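Local coordinates for protein tartronic semialdehyde reductase (Salmonella typhimurium, PDB 1YB4) that probably reduces tartronate semialdehyde (2-hydroxy-3-oxopropanoate) to (R)-glycerate with NADH or NADPH as hydride donor, as a member of the 3-hydroxyisobutyrate dehydrogenase-related family, at residues M14-P17 against M18-L22; V37-E40 against L41-G45. All blocks are in the same frame, centred on the assembly; numbering follows the deposited sequence.

Contact 1 of 2, residues M14-P17 against M18-L22; sequences MGSP and MAINL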
# COMPACT_ATOMS: atom_id res chain seq x y z
N MSE A 14 -23.93 -8.07 23.03
CA MSE A 14 -22.97 -8.25 24.10
C MSE A 14 -23.40 -7.65 25.43
O MSE A 14 -23.14 -8.22 26.49
CB MSE A 14 -21.63 -7.66 23.68
CG MSE A 14 -21.17 -8.14 22.32
SE MSE A 14 -19.36 -8.76 22.39
CE MSE A 14 -18.52 -7.23 23.22
N GLY A 15 -24.05 -6.48 25.39
CA GLY A 15 -24.51 -5.85 26.61
C GLY A 15 -25.44 -6.76 27.40
O GLY A 15 -25.37 -6.80 28.63
N SER A 16 -26.30 -7.49 26.70
CA SER A 16 -27.25 -8.39 27.34
C SER A 16 -26.61 -9.52 28.13
O SER A 16 -26.90 -9.68 29.31
CB SER A 16 -28.20 -8.97 26.29
OG SER A 16 -29.20 -9.76 26.91
N PRO A 17 -25.74 -10.33 27.51
CA PRO A 17 -25.15 -11.41 28.31
C PRO A 17 -24.26 -10.88 29.42
O PRO A 17 -24.00 -11.58 30.39
CB PRO A 17 -24.37 -12.23 27.28
CG PRO A 17 -23.95 -11.22 26.30
CD PRO A 17 -25.20 -10.35 26.14
N MSE A 18 -23.80 -9.64 29.28
CA MSE A 18 -22.95 -9.04 30.31
C MSE A 18 -23.81 -8.69 31.51
O MSE A 18 -23.45 -8.99 32.66
CB MSE A 18 -22.24 -7.81 29.76
CG MSE A 18 -21.11 -8.18 28.79
SE MSE A 18 -20.45 -6.76 27.65
CE MSE A 18 -19.18 -5.95 28.89
N ALA A 19 -24.96 -8.07 31.23
CA ALA A 19 -25.90 -7.69 32.27
C ALA A 19 -26.34 -8.98 32.98
O ALA A 19 -26.38 -9.05 34.22
CB ALA A 19 -27.11 -6.96 31.66
N ILE A 20 -26.66 -10.00 32.18
CA ILE A 20 -27.08 -11.29 32.72
C ILE A 20 -26.03 -11.87 33.68
O ILE A 20 -26.37 -12.49 34.67
CB ILE A 20 -27.36 -12.31 31.60
CG1 ILE A 20 -28.56 -11.86 30.78
CG2 ILE A 20 -27.61 -13.69 32.20
CD1 ILE A 20 -29.08 -12.90 29.80
N ASN A 21 -24.75 -11.67 33.38
CA ASN A 21 -23.71 -12.18 34.27
C ASN A 21 -23.64 -11.39 35.58
O ASN A 21 -23.38 -11.96 36.63
CB ASN A 21 -22.34 -12.15 33.60
CG ASN A 21 -21.92 -13.51 33.10
OD1 ASN A 21 -22.53 -14.08 32.20
ND2 ASN A 21 -20.87 -14.06 33.71
N LEU A 22 -23.86 -10.08 35.52
CA LEU A 22 -23.82 -9.25 36.73
C LEU A 22 -25.03 -9.57 37.61
O LEU A 22 -24.93 -9.66 38.84
CB LEU A 22 -23.82 -7.77 36.36
CG LEU A 22 -22.56 -7.20 35.71
CD1 LEU A 22 -22.82 -5.78 35.30
CD2 LEU A 22 -21.38 -7.26 36.68

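Contact 2 of 2, residues V37-E40 against L41-G45; sequences VADE and LLSLG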
# COMPACT_ATOMS: atom_id res chain seq x y z
N VAL A 37 -35.85 -6.17 26.45
CA VAL A 37 -34.95 -6.78 27.40
C VAL A 37 -35.19 -8.29 27.43
O VAL A 37 -36.31 -8.75 27.58
CB VAL A 37 -35.17 -6.23 28.82
CG1 VAL A 37 -34.27 -6.95 29.79
CG2 VAL A 37 -34.90 -4.75 28.84
N ALA A 38 -34.12 -9.05 27.26
CA ALA A 38 -34.21 -10.50 27.27
C ALA A 38 -34.91 -10.90 28.57
O ALA A 38 -34.67 -10.31 29.63
CB ALA A 38 -32.82 -11.12 27.21
N ASP A 39 -35.77 -11.90 28.49
CA ASP A 39 -36.49 -12.36 29.68
C ASP A 39 -35.53 -12.77 30.80
O ASP A 39 -35.72 -12.39 31.96
CB ASP A 39 -37.38 -13.55 29.32
CG ASP A 39 -37.02 -14.80 30.12
OD1 ASP A 39 -37.48 -14.91 31.29
OD2 ASP A 39 -36.26 -15.65 29.60
N GLU A 40 -34.51 -13.56 30.44
CA GLU A 40 -33.54 -14.07 31.41
C GLU A 40 -33.07 -13.07 32.46
O GLU A 40 -33.04 -13.40 33.64
CB GLU A 40 -32.33 -14.66 30.68
CG GLU A 40 -31.40 -15.43 31.62
CD GLU A 40 -30.37 -16.26 30.87
OE1 GLU A 40 -29.55 -16.93 31.54
OE2 GLU A 40 -30.37 -16.23 29.62
N LEU A 41 -32.71 -11.85 32.04
CA LEU A 41 -32.25 -10.87 33.02
C LEU A 41 -33.43 -10.16 33.68
O LEU A 41 -33.30 -9.63 34.78
CB LEU A 41 -31.29 -9.83 32.40
CG LEU A 41 -31.78 -8.72 31.48
CD1 LEU A 41 -30.71 -7.64 31.35
CD2 LEU A 41 -32.13 -9.30 30.13
N LEU A 42 -34.58 -10.14 33.02
CA LEU A 42 -35.73 -9.51 33.65
C LEU A 42 -36.08 -10.39 34.84
O LEU A 42 -36.16 -9.90 35.97
CB LEU A 42 -36.92 -9.41 32.68
CG LEU A 42 -36.94 -8.16 31.79
CD1 LEU A 42 -38.12 -8.20 30.85
CD2 LEU A 42 -37.01 -6.92 32.67
N SER A 43 -36.24 -11.68 34.59
CA SER A 43 -36.57 -12.63 35.65
C SER A 43 -35.35 -13.02 36.46
O SER A 43 -35.21 -14.18 36.86
CB SER A 43 -37.17 -13.90 35.04
OG SER A 43 -36.16 -14.71 34.46
N LEU A 44 -34.47 -12.06 36.71
CA LEU A 44 -33.25 -12.32 37.47
C LEU A 44 -32.98 -11.13 38.38
O LEU A 44 -31.98 -11.11 39.11
CB LEU A 44 -32.07 -12.55 36.51
CG LEU A 44 -30.79 -13.26 36.97
CD1 LEU A 44 -31.11 -14.62 37.54
CD2 LEU A 44 -29.84 -13.42 35.79
N GLY A 45 -33.87 -10.14 38.33
CA GLY A 45 -33.73 -8.97 39.18
C GLY A 45 -33.66 -7.64 38.46
O GLY A 45 -34.09 -6.61 38.99

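Contact 1 of 2, residues M14-P17 against M18-L22
Met18, a selenomethionine, sets CG anti to its own carbonyl carbon (chi1 -74°) and runs back beside its backbone N, which lays CG against Met14 O at 3.1 Å; an extended second torsion then puts SE 4.2 Å from Met14 CB. Ile20 adopts the same first torsion (-66°), and its CG1 lies 3.1 Å from Ser16 O. Both chains thus pack over carbonyl oxygens that also accept backbone bonds. Met18 N reaches Met14 O, and Ala19 N binds Gly15 O at 2.9 Å. Ile20 N meets Ser16 O at 2.9 Å, almost straight, with an N-H...O angle of 168°. Asn21 N approaches Pro17 O at 3.1 Å from above the carbonyl plane. Pro17, which has no N-H to donate, falls in the first turn of helix 15-24, where an N-H would have no earlier carbonyl of the helix to bind, and its ring packs on Ala129 and Arg130. This is the opening of the helix in the beta-alpha-beta unit formed with strands 5-8 and 28-31, and Gly15 fits the last glycine of a Rossmann-type GxGxxG pattern, consistent with a dinucleotide-binding turn. Met14 lies near Lys172, the predicted active-site residue. Because N-H groups of the next turn already engage the carbonyls of residues 14 to 17, the apolar Met18 and Ile20 can cover two of these oxygens without stranding an acceptor.

Contact 2 of 2, residues V37-E40 against L41-G45
Val37 lies over Leu41 and Leu42 at the start of a short helix, 39-42, which follows strand 28-31 in the Rossmann-type domain, has Ala38 at its N-cap and finishes in a Schellman motif at Gly45. The apolar contacts come first. With CG1 anti to the backbone N (chi1 177°), Val37 sets this methyl against Leu42 CG at 3.5 Å, and the same Val37 CG1 lies 3.5 Å from Leu41 CG. The side chains of Val37 and Leu41 cross at about a right angle. Leu41 places CG between its backbone N and carbonyl carbon (chi1 74°), the crowded position, which folds its branch back beside residues 37 and 38, although the exact place of its CD2 is doubtful. Leu41 also packs on Ala19, Ile20 and Val31, so it faces the interior, whereas Leu42 is exposed.

Among the backbone bonds between 37-40 and 41-45, the firm one runs from Ser43 N to Asp39 O, 2.8 Å and close to straight at 170°. Leu42 N also makes a weak, strongly bent bond to the same oxygen. At the C-terminal end Gly45, with positive phi, takes the C-prime place: Gly45 N binds Leu42 O at 3.3 Å, and Ala46 N pairs with Leu41 O.

Polar side chains add little within this turn. Glu40 extends fully beyond CG and carries OE1 to a salt bridge with Arg24 on helix 15-24, tying the two helices together at the surface. Within this turn the hydroxyl of Ser43 has long, weak options on the Asp39 side and at Glu40 O, and its proton is not settled among them: Ser43 OG stands 3.4 Å from Asp39 OD1.

Contacts 1 and 2 are both local helical turns in the same nucleotide-binding domain, their centres about 10 Å apart, and they touch each other. Contact 1 is partly buried, on the helix that links strands 5-8 and 28-31; contact 2 sits at the surface, on a short helix after strand 28-31. Ala19 CB meets Leu41 CD1 at 3.7 Å, and Ile20 CG1 packs on Leu41 CB, so the buried faces of the two join. Backbone bonding is regular at the start of helix 15-24, but in 37-45 one straight bond, Ser43 N to Asp39 O, is followed by a Schellman end at Gly45. Charged and hydroxyl groups have a larger part in contact 2, whereas contact 1 relies on carbonyls and apolar chains.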